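Local coordinates for armadillo repeat protein arm00016 (Synthetic construct, PDB 4D4E), which is a computationally designed armadillo repeat protein, made as a scaffold for modular peptide recognition, at residues P15-Q20 against R34-I39; E45-L50 against N86-K91; L188-S193 against L227-S232. All coordinates share one frame; numbering follows the deposited sequence. Where two conformers were deposited one is given.

Contact 1 (P15-Q20 against R34-I39); sequences PQMVQQ and RKLSQI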
ATOM      1  N   PRO A  15     -24.770  10.792  -9.569  1.00 35.26           N
ATOM      2  CA  PRO A  15     -25.606   9.566  -9.405  1.00 37.12           C
ATOM      3  C   PRO A  15     -25.763   8.753 -10.685  1.00 36.73           C
ATOM      4  O   PRO A  15     -25.687   7.524 -10.670  1.00 37.74           O
ATOM      5  CB  PRO A  15     -26.934  10.133  -8.906  1.00 35.78           C
ATOM      6  CG  PRO A  15     -26.495  11.297  -8.054  1.00 35.36           C
ATOM      7  CD  PRO A  15     -25.390  11.943  -8.877  1.00 37.32           C
ATOM      8  N   GLN A  16     -25.993   9.458 -11.776  1.00 36.90           N
ATOM      9  CA  GLN A  16     -26.037   8.893 -13.085  1.00 38.54           C
ATOM     10  C   GLN A  16     -24.734   8.140 -13.407  1.00 36.95           C
ATOM     11  O   GLN A  16     -24.735   6.983 -13.905  1.00 35.30           O
ATOM     12  CB  GLN A  16     -26.265  10.035 -14.082  1.00 42.67           C
ATOM     13  CG  GLN A  16     -26.643   9.594 -15.474  1.00 53.96           C
ATOM     14  CD  GLN A  16     -27.428   8.295 -15.475  1.00 57.89           C
ATOM     15  OE1 GLN A  16     -26.899   7.233 -15.815  1.00 64.84           O
ATOM     16  NE2 GLN A  16     -28.689   8.370 -15.084  1.00 62.71           N
ATOM     17  N   MET A  17     -23.615   8.786 -13.155  1.00 33.80           N
ATOM     18  CA  MET A  17     -22.356   8.108 -13.427  1.00 36.14           C
ATOM     19  C   MET A  17     -22.166   6.823 -12.589  1.00 37.41           C
ATOM     20  O   MET A  17     -21.671   5.798 -13.107  1.00 37.16           O
ATOM     21  CB  MET A  17     -21.239   9.082 -13.255  1.00 40.13           C
ATOM     22  CG  MET A  17     -19.842   8.523 -13.264  1.00 49.87           C
ATOM     23  SD  MET A  17     -18.818   9.750 -12.421  1.00 64.15           S
ATOM     24  CE  MET A  17     -19.118   9.271 -10.717  1.00 56.48           C
ATOM     25  N   VAL A  18     -22.542   6.870 -11.306  1.00 33.40           N
ATOM     26  CA  VAL A  18     -22.477   5.687 -10.458  1.00 32.90           C
ATOM     27  C   VAL A  18     -23.310   4.509 -10.992  1.00 33.90           C
ATOM     28  O   VAL A  18     -22.850   3.349 -10.975  1.00 33.33           O
ATOM     29  CB  VAL A  18     -22.935   5.994  -9.002  1.00 34.53           C
ATOM     30  CG1 VAL A  18     -23.280   4.684  -8.241  1.00 33.18           C
ATOM     31  CG2 VAL A  18     -21.870   6.824  -8.287  1.00 29.27           C
ATOM     32  N   GLN A  19     -24.519   4.806 -11.461  1.00 33.59           N
ATOM     33  CA  GLN A  19     -25.345   3.800 -12.103  1.00 37.56           C
ATOM     34  C   GLN A  19     -24.643   3.116 -13.289  1.00 38.72           C
ATOM     35  O   GLN A  19     -24.778   1.894 -13.476  1.00 37.47           O
ATOM     36  CB  GLN A  19     -26.652   4.407 -12.583  1.00 41.74           C
ATOM     37  CG  GLN A  19     -27.764   3.386 -12.577  1.00 52.24           C
ATOM     38  CD  GLN A  19     -28.937   3.842 -13.417  1.00 64.45           C
ATOM     39  OE1 GLN A  19     -29.021   5.014 -13.786  1.00 71.29           O
ATOM     40  NE2 GLN A  19     -29.857   2.925 -13.716  1.00 70.00           N
ATOM     41  N   GLN A  20     -23.901   3.901 -14.077  1.00 36.86           N
ATOM     42  CA  GLN A  20     -23.225   3.379 -15.261  1.00 40.57           C
ATOM     43  C   GLN A  20     -22.107   2.394 -14.959  1.00 41.06           C
ATOM     44  O   GLN A  20     -21.765   1.604 -15.836  1.00 42.01           O
ATOM     45  CB  GLN A  20     -22.715   4.512 -16.151  1.00 39.81           C
ATOM     46  CG  GLN A  20     -23.854   5.289 -16.782  1.00 47.60           C
ATOM     47  CD  GLN A  20     -23.394   6.597 -17.403  1.00 54.83           C
ATOM     48  OE1 GLN A  20     -22.253   7.041 -17.200  1.00 60.27           O
ATOM     49  NE2 GLN A  20     -24.275   7.218 -18.189  1.00 56.31           N
ATOM     50  N   ARG A  34     -13.974   6.147 -16.159  1.00 42.60           N
ATOM     51  CA  ARG A  34     -13.191   7.317 -16.572  1.00 51.85           C
ATOM     52  C   ARG A  34     -13.438   8.512 -15.674  1.00 49.15           C
ATOM     53  O   ARG A  34     -12.538   8.965 -14.979  1.00 49.45           O
ATOM     54  CB  ARG A  34     -13.581   7.773 -17.979  1.00 59.81           C
ATOM     55  CG  ARG A  34     -12.934   7.075 -19.140  1.00 65.41           C
ATOM     56  CD  ARG A  34     -11.691   7.798 -19.660  1.00 75.01           C
ATOM     57  NE  ARG A  34     -10.990   6.939 -20.628  1.00 76.45           N
ATOM     58  CZ  ARG A  34     -10.132   5.969 -20.305  1.00 69.43           C
ATOM     59  NH1 ARG A  34      -9.811   5.722 -19.037  1.00 67.31           N
ATOM     60  NH2 ARG A  34      -9.574   5.248 -21.259  1.00 63.02           N
ATOM     61  N   LYS A  35     -14.656   9.040 -15.736  1.00 46.28           N
ATOM     62  CA  LYS A  35     -14.981  10.286 -15.069  1.00 48.47           C
ATOM     63  C   LYS A  35     -14.774  10.152 -13.559  1.00 46.89           C
ATOM     64  O   LYS A  35     -14.120  10.995 -12.911  1.00 41.32           O
ATOM     65  CB  LYS A  35     -16.414  10.714 -15.406  1.00 55.24           C
ATOM     66  CG  LYS A  35     -16.584  11.181 -16.860  1.00 66.12           C
ATOM     67  CD  LYS A  35     -17.982  10.848 -17.397  1.00 71.33           C
ATOM     68  CE  LYS A  35     -18.033  10.777 -18.923  1.00 68.43           C
ATOM     69  NZ  LYS A  35     -16.905   9.992 -19.518  1.00 66.45           N
ATOM     70  N   LEU A  36     -15.310   9.068 -13.000  1.00 39.84           N
ATOM     71  CA  LEU A  36     -15.148   8.798 -11.584  1.00 38.18           C
ATOM     72  C   LEU A  36     -13.652   8.787 -11.199  1.00 36.38           C
ATOM     73  O   LEU A  36     -13.243   9.301 -10.126  1.00 34.47           O
ATOM     74  CB  LEU A  36     -15.793   7.448 -11.314  1.00 36.24           C
ATOM     75  CG  LEU A  36     -15.904   6.877  -9.933  1.00 45.21           C
ATOM     76  CD1 LEU A  36     -17.022   5.818  -9.958  1.00 42.52           C
ATOM     77  CD2 LEU A  36     -14.541   6.309  -9.548  1.00 39.46           C
ATOM     78  N   SER A  37     -12.859   8.119 -12.025  1.00 34.85           N
ATOM     79  CA  SER A  37     -11.402   8.101 -11.836  1.00 43.60           C
ATOM     80  C   SER A  37     -10.888   9.541 -11.751  1.00 40.44           C
ATOM     81  O   SER A  37     -10.161   9.870 -10.843  1.00 39.09           O
ATOM     82  CB  SER A  37     -10.715   7.412 -13.009  1.00 41.96           C
ATOM     83  OG  SER A  37     -10.867   6.014 -12.874  1.00 51.83           O
ATOM     84  N   GLN A  38     -11.335  10.373 -12.690  1.00 42.24           N
ATOM     85  CA  GLN A  38     -11.008  11.792 -12.752  1.00 44.58           C
ATOM     86  C   GLN A  38     -11.362  12.509 -11.413  1.00 47.43           C
ATOM     87  O   GLN A  38     -10.502  13.188 -10.822  1.00 45.90           O
ATOM     88  CB  GLN A  38     -11.748  12.411 -13.928  1.00 49.27           C
ATOM     89  CG  GLN A  38     -11.090  13.644 -14.512  1.00 62.22           C
ATOM     90  CD  GLN A  38     -12.099  14.615 -15.114  1.00 66.65           C
ATOM     91  OE1 GLN A  38     -13.288  14.296 -15.281  1.00 72.14           O
ATOM     92  NE2 GLN A  38     -11.629  15.826 -15.424  1.00 61.95           N
ATOM     93  N   ILE A  39     -12.603  12.326 -10.927  1.00 39.70           N
ATOM     94  CA  ILE A  39     -13.057  12.975  -9.718  1.00 35.18           C
ATOM     95  C   ILE A  39     -12.246  12.510  -8.521  1.00 33.01           C
ATOM     96  O   ILE A  39     -11.756  13.316  -7.762  1.00 33.77           O
ATOM     97  CB  ILE A  39     -14.587  12.787  -9.541  1.00 37.16           C
ATOM     98  CG1 ILE A  39     -15.320  13.532 -10.682  1.00 38.28           C
ATOM     99  CG2 ILE A  39     -15.039  13.292  -8.193  1.00 35.71           C
ATOM    100  CD1 ILE A  39     -16.583  12.846 -11.194  1.00 38.31           C
TER

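Contact 2 (E45-L50 against N86-K91); sequences EQIQKL and NEQIQK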
ATOM      1  N   GLU A  45     -12.552  16.653  -0.960  1.00 44.15           N
ATOM      2  CA  GLU A  45     -13.878  17.146  -1.247  1.00 48.00           C
ATOM      3  C   GLU A  45     -14.540  16.353  -2.360  1.00 46.97           C
ATOM      4  O   GLU A  45     -15.684  15.886  -2.211  1.00 46.46           O
ATOM      5  CB  GLU A  45     -13.833  18.629  -1.565  1.00 52.56           C
ATOM      6  CG  GLU A  45     -13.714  19.460  -0.297  1.00 61.79           C
ATOM      7  CD  GLU A  45     -13.359  20.900  -0.583  1.00 68.86           C
ATOM      8  OE1 GLU A  45     -14.028  21.527  -1.436  1.00 74.11           O
ATOM      9  OE2 GLU A  45     -12.409  21.406   0.052  1.00 75.51           O
ATOM     10  N   GLN A  46     -13.807  16.195  -3.456  1.00 43.08           N
ATOM     11  CA  GLN A  46     -14.219  15.376  -4.591  1.00 43.07           C
ATOM     12  C   GLN A  46     -14.483  13.920  -4.168  1.00 43.40           C
ATOM     13  O   GLN A  46     -15.485  13.321  -4.575  1.00 45.96           O
ATOM     14  CB  GLN A  46     -13.149  15.411  -5.693  1.00 41.89           C
ATOM     15  CG  GLN A  46     -12.964  16.768  -6.378  1.00 41.79           C
ATOM     16  CD  GLN A  46     -14.130  17.157  -7.257  1.00 48.61           C
ATOM     17  OE1 GLN A  46     -14.112  16.917  -8.473  1.00 58.42           O
ATOM     18  NE2 GLN A  46     -15.149  17.771  -6.661  1.00 50.83           N
ATOM     19  N   ILE A  47     -13.593  13.358  -3.362  1.00 36.57           N
ATOM     20  CA  ILE A  47     -13.796  12.013  -2.862  1.00 34.83           C
ATOM     21  C   ILE A  47     -15.086  11.939  -2.055  1.00 35.96           C
ATOM     22  O   ILE A  47     -15.824  10.946  -2.094  1.00 35.42           O
ATOM     23  CB  ILE A  47     -12.561  11.536  -2.049  1.00 30.27           C
ATOM     24  CG1 ILE A  47     -11.388  11.351  -2.997  1.00 29.76           C
ATOM     25  CG2 ILE A  47     -12.862  10.255  -1.276  1.00 27.85           C
ATOM     26  CD1 ILE A  47     -10.018  11.405  -2.323  1.00 30.77           C
ATOM     27  N   GLN A  48     -15.385  13.021  -1.347  1.00 36.32           N
ATOM     28  CA  GLN A  48     -16.547  13.021  -0.469  1.00 34.00           C
ATOM     29  C   GLN A  48     -17.830  12.980  -1.271  1.00 34.50           C
ATOM     30  O   GLN A  48     -18.789  12.264  -0.904  1.00 34.80           O
ATOM     31  CB  GLN A  48     -16.511  14.233   0.497  1.00 33.56           C
ATOM     32  CG  GLN A  48     -17.490  14.089   1.624  1.00 36.74           C
ATOM     33  CD  GLN A  48     -17.334  12.761   2.334  1.00 37.57           C
ATOM     34  OE1 GLN A  48     -16.211  12.267   2.495  1.00 36.71           O
ATOM     35  NE2 GLN A  48     -18.456  12.188   2.789  1.00 35.95           N
ATOM     36  N   LYS A  49     -17.867  13.718  -2.372  1.00 35.26           N
ATOM     37  CA  LYS A  49     -18.997  13.645  -3.278  1.00 36.95           C
ATOM     38  C   LYS A  49     -19.242  12.204  -3.772  1.00 38.02           C
ATOM     39  O   LYS A  49     -20.385  11.715  -3.861  1.00 35.24           O
ATOM     40  CB  LYS A  49     -18.721  14.533  -4.472  1.00 39.01           C
ATOM     41  CG  LYS A  49     -18.280  15.937  -4.049  1.00 42.74           C
ATOM     42  CD  LYS A  49     -18.258  16.921  -5.212  1.00 43.27           C
ATOM     43  CE  LYS A  49     -19.650  17.494  -5.408  1.00 50.15           C
ATOM     44  NZ  LYS A  49     -19.741  18.597  -6.417  1.00 58.92           N
ATOM     45  N   LEU A  50     -18.151  11.519  -4.081  1.00 35.56           N
ATOM     46  CA  LEU A  50     -18.224  10.154  -4.589  1.00 31.57           C
ATOM     47  C   LEU A  50     -18.785   9.200  -3.563  1.00 32.63           C
ATOM     48  O   LEU A  50     -19.594   8.312  -3.909  1.00 31.09           O
ATOM     49  CB  LEU A  50     -16.832   9.660  -4.971  1.00 33.29           C
ATOM     50  CG  LEU A  50     -16.264  10.241  -6.270  1.00 34.08           C
ATOM     51  CD1 LEU A  50     -14.841   9.746  -6.464  1.00 35.73           C
ATOM     52  CD2 LEU A  50     -17.167   9.887  -7.457  1.00 37.14           C
ATOM     53  N   ASN A  86      -9.052   9.801   7.054  1.00 35.21           N
ATOM     54  CA  ASN A  86      -9.246   8.537   7.742  1.00 34.01           C
ATOM     55  C   ASN A  86     -10.717   8.130   7.789  1.00 32.33           C
ATOM     56  O   ASN A  86     -10.991   6.956   7.816  1.00 33.86           O
ATOM     57  CB  ASN A  86      -8.669   8.544   9.173  1.00 32.50           C
ATOM     58  CG  ASN A  86      -7.146   8.603   9.222  1.00 33.71           C
ATOM     59  OD1 ASN A  86      -6.457   8.533   8.223  1.00 31.80           O
ATOM     60  ND2 ASN A  86      -6.617   8.718  10.428  1.00 36.93           N
ATOM     61  N   GLU A  87     -11.635   9.090   7.780  1.00 32.77           N
ATOM     62  CA  GLU A  87     -13.070   8.829   7.575  1.00 35.20           C
ATOM     63  C   GLU A  87     -13.381   8.146   6.212  1.00 34.38           C
ATOM     64  O   GLU A  87     -14.226   7.221   6.118  1.00 31.59           O
ATOM     65  CB  GLU A  87     -13.870  10.123   7.693  1.00 37.92           C
ATOM     66  CG  GLU A  87     -13.930  10.682   9.099  1.00 40.06           C
ATOM     67  CD  GLU A  87     -15.306  11.215   9.489  1.00 48.18           C
ATOM     68  OE1 GLU A  87     -16.188  11.350   8.592  1.00 49.58           O
ATOM     69  OE2 GLU A  87     -15.522  11.473  10.709  1.00 44.88           O
ATOM     70  N   GLN A  88     -12.652   8.553   5.184  1.00 31.50           N
ATOM     71  CA  GLN A  88     -12.876   8.037   3.835  1.00 30.33           C
ATOM     72  C   GLN A  88     -12.200   6.715   3.651  1.00 30.78           C
ATOM     73  O   GLN A  88     -12.768   5.871   2.983  1.00 34.29           O
ATOM     74  CB  GLN A  88     -12.453   9.042   2.783  1.00 29.18           C
ATOM     75  CG  GLN A  88     -13.177  10.348   3.048  1.00 29.77           C
ATOM     76  CD  GLN A  88     -12.611  11.506   2.272  1.00 32.08           C
ATOM     77  OE1 GLN A  88     -11.376  11.683   2.149  1.00 30.96           O
ATOM     78  NE2 GLN A  88     -13.503  12.315   1.747  1.00 27.78           N
ATOM     79  N   ILE A  89     -11.028   6.504   4.263  1.00 27.84           N
ATOM     80  CA  ILE A  89     -10.487   5.168   4.272  1.00 26.79           C
ATOM     81  C   ILE A  89     -11.482   4.230   5.007  1.00 28.13           C
ATOM     82  O   ILE A  89     -11.723   3.095   4.591  1.00 26.85           O
ATOM     83  CB  ILE A  89      -9.130   5.116   4.946  1.00 26.12           C
ATOM     84  CG1 ILE A  89      -8.081   5.879   4.099  1.00 25.27           C
ATOM     85  CG2 ILE A  89      -8.757   3.664   5.222  1.00 26.71           C
ATOM     86  CD1 ILE A  89      -6.716   6.023   4.761  1.00 21.60           C
ATOM     87  N   GLN A  90     -12.057   4.708   6.103  1.00 29.71           N
ATOM     88  CA  GLN A  90     -13.048   3.940   6.817  1.00 30.19           C
ATOM     89  C   GLN A  90     -14.242   3.451   5.969  1.00 26.22           C
ATOM     90  O   GLN A  90     -14.716   2.326   6.074  1.00 25.84           O
ATOM     91  CB  GLN A  90     -13.560   4.789   7.976  1.00 32.44           C
ATOM     92  CG  GLN A  90     -12.987   4.318   9.291  1.00 42.92           C
ATOM     93  CD  GLN A  90     -13.097   2.820   9.426  1.00 43.21           C
ATOM     94  OE1 GLN A  90     -14.190   2.266   9.293  1.00 43.17           O
ATOM     95  NE2 GLN A  90     -11.970   2.156   9.669  1.00 37.20           N
ATOM     96  N   LYS A  91     -14.787   4.368   5.221  1.00 28.74           N
ATOM     97  CA  LYS A  91     -15.804   4.049   4.229  1.00 29.47           C
ATOM     98  C   LYS A  91     -15.411   2.972   3.245  1.00 28.97           C
ATOM     99  O   LYS A  91     -16.237   2.172   2.940  1.00 29.18           O
ATOM    100  CB  LYS A  91     -16.225   5.309   3.487  1.00 31.53           C
ATOM    101  CG  LYS A  91     -17.003   6.302   4.381  1.00 33.60           C
ATOM    102  CD  LYS A  91     -18.378   5.766   4.724  1.00 35.25           C
ATOM    103  CE  LYS A  91     -18.552   5.763   6.228  1.00 40.69           C
ATOM    104  NZ  LYS A  91     -19.249   6.976   6.662  1.00 42.61           N
TER

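Contact 3 (L188-S193 against L227-S232); sequences LLDDAS and LEKLQS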
ATOM      1  N   LEU A 188      16.321  -4.995   0.404  1.00 26.56           N
ATOM      2  CA  LEU A 188      15.851  -3.800  -0.280  0.50 26.72           C
ATOM      3  C   LEU A 188      16.670  -2.549   0.045  1.00 26.84           C
ATOM      4  O   LEU A 188      16.543  -1.543  -0.652  1.00 25.22           O
ATOM      5  CB  LEU A 188      14.383  -3.537   0.080  0.50 27.09           C
ATOM      6  CG  LEU A 188      13.319  -4.176  -0.815  0.50 29.33           C
ATOM      7  CD1 LEU A 188      13.901  -5.156  -1.821  0.50 27.83           C
ATOM      8  CD2 LEU A 188      12.184  -4.803   0.002  0.50 30.10           C
ATOM      9  N   LEU A 189      17.464  -2.596   1.158  1.00 27.03           N
ATOM     10  CA  LEU A 189      18.458  -1.507   1.483  1.00 25.25           C
ATOM     11  C   LEU A 189      19.576  -1.494   0.420  1.00 24.39           C
ATOM     12  O   LEU A 189      20.384  -0.533   0.330  1.00 25.73           O
ATOM     13  CB  LEU A 189      19.103  -1.659   2.872  1.00 23.14           C
ATOM     14  CG  LEU A 189      18.164  -1.646   4.091  1.00 23.97           C
ATOM     15  CD1 LEU A 189      18.910  -1.916   5.400  1.00 26.07           C
ATOM     16  CD2 LEU A 189      17.428  -0.340   4.125  1.00 21.25           C
ATOM     17  N   ASP A 190      19.665  -2.541  -0.374  1.00 27.13           N
ATOM     18  CA  ASP A 190      20.662  -2.523  -1.490  1.00 30.35           C
ATOM     19  C   ASP A 190      19.997  -2.437  -2.855  1.00 31.46           C
ATOM     20  O   ASP A 190      20.633  -2.671  -3.875  1.00 32.29           O
ATOM     21  CB  ASP A 190      21.528  -3.753  -1.448  1.00 30.20           C
ATOM     22  CG  ASP A 190      22.904  -3.548  -2.139  1.00 37.82           C
ATOM     23  OD1 ASP A 190      23.327  -2.402  -2.487  1.00 34.92           O
ATOM     24  OD2 ASP A 190      23.584  -4.584  -2.313  1.00 42.87           O
ATOM     25  N   ASP A 191      18.703  -2.125  -2.888  1.00 31.17           N
ATOM     26  CA  ASP A 191      18.011  -2.099  -4.173  1.00 30.26           C
ATOM     27  C   ASP A 191      18.641  -1.020  -5.101  1.00 31.14           C
ATOM     28  O   ASP A 191      19.117   0.013  -4.608  1.00 28.13           O
ATOM     29  CB  ASP A 191      16.542  -1.720  -3.961  1.00 31.41           C
ATOM     30  CG  ASP A 191      15.676  -2.125  -5.135  1.00 34.39           C
ATOM     31  OD1 ASP A 191      15.453  -3.375  -5.259  1.00 36.48           O
ATOM     32  OD2 ASP A 191      15.224  -1.214  -5.915  1.00 30.80           O
ATOM     33  N   ALA A 192      18.561  -1.251  -6.420  1.00 31.59           N
ATOM     34  CA  ALA A 192      18.882  -0.281  -7.455  1.00 30.99           C
ATOM     35  C   ALA A 192      18.066   1.019  -7.326  1.00 32.85           C
ATOM     36  O   ALA A 192      18.571   2.096  -7.577  1.00 34.52           O
ATOM     37  CB  ALA A 192      18.675  -0.903  -8.814  1.00 30.00           C
ATOM     38  N   SER A 193      16.822   0.937  -6.885  1.00 29.47           N
ATOM     39  CA  SER A 193      16.006   2.123  -6.789  1.00 29.61           C
ATOM     40  C   SER A 193      16.163   2.937  -5.471  1.00 30.47           C
ATOM     41  O   SER A 193      15.976   2.390  -4.370  1.00 27.51           O
ATOM     42  CB  SER A 193      14.544   1.690  -7.012  1.00 29.79           C
ATOM     43  OG  SER A 193      13.668   2.761  -6.795  1.00 30.27           O
ATOM     44  N   LEU A 227      22.691  -0.626   6.607  1.00 27.93           N
ATOM     45  CA  LEU A 227      22.460   0.787   6.877  1.00 27.73           C
ATOM     46  C   LEU A 227      23.753   1.588   6.802  1.00 27.75           C
ATOM     47  O   LEU A 227      23.746   2.684   6.255  1.00 30.46           O
ATOM     48  CB  LEU A 227      21.771   1.023   8.203  1.00 27.52           C
ATOM     49  CG  LEU A 227      20.256   0.685   8.270  1.00 26.68           C
ATOM     50  CD1 LEU A 227      19.822   0.674   9.727  1.00 24.54           C
ATOM     51  CD2 LEU A 227      19.371   1.615   7.443  1.00 26.12           C
ATOM     52  N   GLU A 228      24.830   1.060   7.375  1.00 28.69           N
ATOM     53  CA  GLU A 228      26.140   1.684   7.271  1.00 29.05           C
ATOM     54  C   GLU A 228      26.634   1.871   5.824  1.00 26.80           C
ATOM     55  O   GLU A 228      27.128   2.939   5.483  1.00 24.92           O
ATOM     56  CB  GLU A 228      27.145   0.922   8.080  1.00 30.91           C
ATOM     57  CG  GLU A 228      27.051   1.252   9.544  1.00 31.47           C
ATOM     58  CD  GLU A 228      28.288   0.824  10.288  1.00 38.38           C
ATOM     59  OE1 GLU A 228      29.239   0.240   9.648  1.00 37.98           O
ATOM     60  OE2 GLU A 228      28.298   1.087  11.506  1.00 35.65           O
ATOM     61  N   LYS A 229      26.468   0.859   4.972  1.00 28.81           N
ATOM     62  CA  LYS A 229      26.740   1.012   3.503  1.00 30.10           C
ATOM     63  C   LYS A 229      26.071   2.255   2.856  1.00 30.18           C
ATOM     64  O   LYS A 229      26.707   2.955   2.076  1.00 28.24           O
ATOM     65  CB  LYS A 229      26.372  -0.255   2.765  1.00 33.70           C
ATOM     66  CG  LYS A 229      26.655  -0.259   1.261  1.00 42.15           C
ATOM     67  CD  LYS A 229      27.064  -1.674   0.820  1.00 45.86           C
ATOM     68  CE  LYS A 229      27.618  -1.744  -0.600  1.00 50.84           C
ATOM     69  NZ  LYS A 229      26.464  -1.820  -1.526  1.00 52.99           N
ATOM     70  N   LEU A 230      24.813   2.539   3.227  1.00 28.00           N
ATOM     71  CA  LEU A 230      24.037   3.670   2.706  1.00 28.56           C
ATOM     72  C   LEU A 230      24.573   4.986   3.165  1.00 29.79           C
ATOM     73  O   LEU A 230      24.215   6.035   2.609  1.00 26.90           O
ATOM     74  CB  LEU A 230      22.572   3.558   3.131  1.00 26.64           C
ATOM     75  CG  LEU A 230      21.825   2.401   2.490  1.00 26.69           C
ATOM     76  CD1 LEU A 230      20.460   2.232   3.140  1.00 27.21           C
ATOM     77  CD2 LEU A 230      21.661   2.659   1.007  1.00 26.87           C
ATOM     78  N   GLN A 231      25.406   4.969   4.206  1.00 28.33           N
ATOM     79  CA  GLN A 231      26.057   6.225   4.548  1.00 32.19           C
ATOM     80  C   GLN A 231      26.948   6.736   3.445  1.00 31.17           C
ATOM     81  O   GLN A 231      27.339   7.902   3.478  1.00 33.98           O
ATOM     82  CB  GLN A 231      26.810   6.170   5.899  1.00 32.86           C
ATOM     83  CG  GLN A 231      25.792   6.446   6.988  1.00 40.40           C
ATOM     84  CD  GLN A 231      26.345   6.183   8.354  1.00 46.11           C
ATOM     85  OE1 GLN A 231      27.235   5.340   8.528  1.00 48.96           O
ATOM     86  NE2 GLN A 231      25.815   6.883   9.337  1.00 45.95           N
ATOM     87  N   SER A 232      27.264   5.897   2.447  1.00 32.21           N
ATOM     88  CA  SER A 232      28.004   6.415   1.279  1.00 28.73           C
ATOM     89  C   SER A 232      27.252   6.286  -0.085  1.00 28.64           C
ATOM     90  O   SER A 232      27.824   6.392  -1.172  1.00 26.29           O
ATOM     91  CB  SER A 232      29.448   5.876   1.265  1.00 31.07           C
ATOM     92  OG  SER A 232      29.388   4.512   1.097  1.00 34.45           O
TER

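Contact 1 (P15-Q20 against R34-I39)
Between segments 15-20 and 34-39 the CA atoms of Met17 and Leu36 come closest, 7.5 Å apart; the axes of the two short segments pass at 10.2 Å, with 124° between their N-to-C directions. One side chain bridges that gap. Met17 has CG anti to its own backbone nitrogen (chi1 170°) and runs on nearly extended to the sulfur, which lies 3.6 Å from the backbone N of Leu36. The last torsion, chi3 84°, then turns CE aside, and the methyl settles 3.8 Å from Leu36 CB, the two side chains crossing at about a right angle. In an armadillo array, stacked helical repeats form a right-handed superhelix; here the first helix of the modelled chain closes over one end of that stack, and Leu50 of helix 44-52 touches both Met17 and Leu36 as a third wall. Ile39 CD1 and Lys35 CB both lie 4.0 Å from Met17 SD, on the side of helix 26-40. Past CB the lysine chain turns from the methionine, and its NZ is hydrogen-bonded to Ser31 OG on its own helix.

Contact 2 (E45-L50 against N86-K91)
Gln88 reaches from helix 86-94 to helix 44-52 and gives its side-chain amide to Gln48: Gln88 NE2 donates to Gln48 OE1 at 2.8 Å, with an N-H...O angle of 161°. Both ends of the bond are well aimed. The donor lies in the carbonyl plane of Gln48, at a C=O...N angle of 146°, and the acceptor is close to the amide plane of Gln88. The two amide planes differ by only 7°, so the two amides are nearly coplanar. Ile47 supplies the apolar part of the first shell, its CG2 branch lying 3.7 Å from Gln88 NE2 and 3.8 Å from Gln88 CD.

The torsions account for these positions. Gln88 is extended beyond CG, which carries its amide across to the neighbouring helix, whereas Gln48 bends at chi2 and brings OE1 round to meet it. A second shell holds the Gln88 amide at both of its polar atoms: OE1 accepts from the backbone N of Asn85, just ahead of its own helix, and NE2 also donates to the backbone O of Asn44, just ahead of the segment on the other helix. Ile51, a turn further along helix 44-52, touches the same glutamine. Gln48 NE2 makes a weak hydrogen bond to Glu52 OE2.

Helices 44-52 and 86-94 are thus joined side by side in the armadillo stack through a buried polar side chain. With three hydrogen bonds spread over OE1 and NE2, the Gln88 amide has a defined orientation: turning it over would set its carbonyl oxygen against two oxygen acceptors, and its NH2 against a backbone N-H.

Contact 3 (L188-S193 against L227-S232)
A backbone carbonyl is part of the apolar interface here: the oxygen of Leu189, in the turn between helices 182-187 and 194-208, faces the isobutyl group of Leu230, with Leu230 CD2 3.5 Å from Leu189 O. Leu230 CD1 lies near the same oxygen and also touches the Leu189 side chain, at 4.1 Å from Leu189 CD2, where the two leucines cross at about a right angle. The other branch of Leu189 serves a second partner. Its CD1 sits 4.1 Å from Leu227 CG, and because Leu227 starts out with its CB directed away from the turn, the contact is made by the outer part of that side chain. Leu189 therefore divides its two methyls between residues three apart on the facing segment. Val201 of helix 194-208 touches both Leu189 and Leu230.

Towards the exposed edge, Asp190 and Lys229 form a salt bridge, Asp190 OD1 to Lys229 NZ at 3.3 Å. The ammonium favours OD1, since Asp190 OD2 stands 4.1 Å from the same nitrogen. Lys229 has CG anti to its backbone nitrogen (chi1 -177°), and bends at chi2 and chi4 bring NZ to the carboxylate.

Further along, Asp191 OD2 accepts from Ser193 N at 2.8 Å, the donor lying above the carboxylate plane. Ser193 OG is hydrogen-bonded to Glu152 OE2 of helix 152-166 and makes a weak hydrogen bond to Val196 N. Asp191 and Ser193 thus form an Asx turn running into the N-capped helix 194-208, while leucines and a salt bridge pack this interhelical loop of the armadillo stack on the matching region around the end of helix 223-229.

The three contacts come in series along the chain, each closing before the next opens. Contacts 1 and 2 are neighbours, with centres 15 Å apart, and meet directly because helix 26-40 is followed by helix 44-52: Leu50 packs on both Met17 and Ile39. Contact 3 involves the turn after helix 182-187 and segment 227-232, which begins on helix 223-229, on the opposite side of the chain's centre from contacts 1 and 2; its centre is 43 Å from that of contact 1 and 37 Å from that of contact 2, with no atoms touching. All six segments belong to the armadillo-repeat region. Each contact joins parts 14 to 36 residues apart, consistent with a stack built from neighbouring units.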